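2-hydroxyhepta-2,4-diene-1, 7-dioateisomerase (Mycobacterium abscessus, PDB 3R6O) probably isomerises 2-hydroxyhepta-2,4-diene-1,7-dioate as a magnesium-binding member of the fumarylacetoacetate hydrolase (FAH) family. Local coordinates at residues G286-G289 against F290-D293. Residues are numbered along the deposited sequence; the frame is centred on the assembly and turned at random.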
loop_
_atom_site.group_PDB
_atom_site.type_symbol
_atom_site.label_atom_id
_atom_site.label_comp_id
_atom_site.label_asym_id
_atom_site.label_seq_id
_atom_site.Cartn_x
_atom_site.Cartn_y
_atom_site.Cartn_z
ATOM N N GLY A 286 2.767 -6.633 24.563
ATOM C CA GLY A 286 2.073 -7.908 24.849
ATOM C C GLY A 286 0.597 -7.808 25.250
ATOM O O GLY A 286 0.039 -6.717 25.301
ATOM N N GLY A 287 -0.022 -8.942 25.582
ATOM C CA GLY A 287 -1.434 -8.989 25.979
ATOM C C GLY A 287 -2.444 -9.226 24.845
ATOM O O GLY A 287 -3.639 -9.130 25.040
ATOM N N CYS A 288 -1.954 -9.555 23.657
ATOM C CA CYS A 288 -2.819 -9.884 22.501
ATOM C C CYS A 288 -3.487 -11.243 22.710
ATOM O O CYS A 288 -3.003 -12.068 23.490
ATOM C CB CYS A 288 -1.981 -9.948 21.219
ATOM S SG CYS A 288 -1.078 -8.423 20.747
ATOM N N GLY A 289 -4.581 -11.475 21.984
ATOM C CA GLY A 289 -5.378 -12.676 22.060
ATOM C C GLY A 289 -4.625 -14.000 21.909
ATOM O O GLY A 289 -4.921 -14.947 22.603
ATOM N N PHE A 290 -3.652 -14.044 21.010
ATOM C CA PHE A 290 -2.957 -15.269 20.681
ATOM C C PHE A 290 -2.023 -15.717 21.811
ATOM O O PHE A 290 -1.539 -16.831 21.791
ATOM C CB PHE A 290 -2.173 -15.125 19.349
ATOM C CG PHE A 290 -0.880 -14.384 19.480
ATOM C CD1 PHE A 290 0.325 -15.075 19.669
ATOM C CD2 PHE A 290 -0.852 -13.012 19.410
ATOM C CE1 PHE A 290 1.517 -14.394 19.792
ATOM C CE2 PHE A 290 0.316 -12.327 19.541
ATOM C CZ PHE A 290 1.527 -13.018 19.725
ATOM N N GLN A 291 -1.800 -14.852 22.808
ATOM C CA GLN A 291 -0.790 -15.095 23.811
ATOM C C GLN A 291 -1.348 -15.798 25.044
ATOM O O GLN A 291 -0.663 -15.868 26.065
ATOM C CB GLN A 291 -0.101 -13.773 24.169
ATOM C CG GLN A 291 0.701 -13.244 22.974
ATOM C CD GLN A 291 1.327 -11.884 23.221
ATOM O OE1 GLN A 291 0.632 -10.882 23.232
ATOM N NE2 GLN A 291 2.655 -11.848 23.403
ATOM N N PHE A 292 -2.574 -16.338 24.931
ATOM C CA PHE A 292 -3.219 -17.039 26.043
ATOM C C PHE A 292 -3.827 -18.353 25.628
ATOM O O PHE A 292 -4.155 -18.559 24.457
ATOM C CB PHE A 292 -4.308 -16.162 26.657
ATOM C CG PHE A 292 -3.809 -14.827 27.108
ATOM C CD1 PHE A 292 -3.231 -14.676 28.357
ATOM C CD2 PHE A 292 -3.838 -13.741 26.242
ATOM C CE1 PHE A 292 -2.750 -13.448 28.782
ATOM C CE2 PHE A 292 -3.354 -12.514 26.655
ATOM C CZ PHE A 292 -2.810 -12.374 27.955
ATOM N N ASP A 293 -3.941 -19.234 26.611
ATOM C CA ASP A 293 -4.726 -20.451 26.526
ATOM C C ASP A 293 -5.841 -20.455 27.599
ATOM O O ASP A 293 -5.534 -20.435 28.795
ATOM C CB ASP A 293 -3.825 -21.648 26.785
ATOM C CG ASP A 293 -4.574 -22.944 26.746
ATOM O OD1 ASP A 293 -5.459 -23.067 25.902
ATOM O OD2 ASP A 293 -4.286 -23.835 27.545
#
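The amide oxygen of Q291 accepts a hydrogen bond from the backbone N of C288, with OE1 to N at 2.9 Å and the donor lying in the plane of the carboxamide (C=O...N angle 151°). The same OE1 also lies 3.1 Å from the backbone N of G287. A second bond ties the two residues the other way round: Q291 N reaches C288 O at 3.1 Å, an i to i+3 bond with a nearly straight N-H...O angle of 160°, although the donor approaches from above the carbonyl plane. C288 thus gives its N-H to the Q291 side chain and receives the Q291 backbone N-H, which closes a type I beta-turn with G289 and F290 at its corners, a single turn of 3-10 character. With CG beside its own backbone N (chi1 -67°) and the chain extended beyond it, the glutamine runs back along the turn. Its NE2 gives a hydrogen bond to T115 O, and with both ends of the amide bonded its rotation is fixed. The turn belongs to the long loop between strands 279-281 and 303-308 of the FAH C-terminal region, and D156 of strand 155-165 holds its start by accepting bonds from G289 N and F290 N. Q291 CG lies over the centre of the F290 ring, 3.3 Å above its plane, while CE2 of that ring packs against C288 CB at 3.7 Å. F292 turns its ring edge to the glycine-rich backbone, placing CE2 3.2 Å from C288 O. G287 has a positive phi, at which a side chain would press on the carbonyl O of G286, and its own carbonyl is bonded by Y157 OH. The C288 side chain, buried, touches E158, a magnesium-binding residue in a structure of this protein though not a ligand of the ion in this chain.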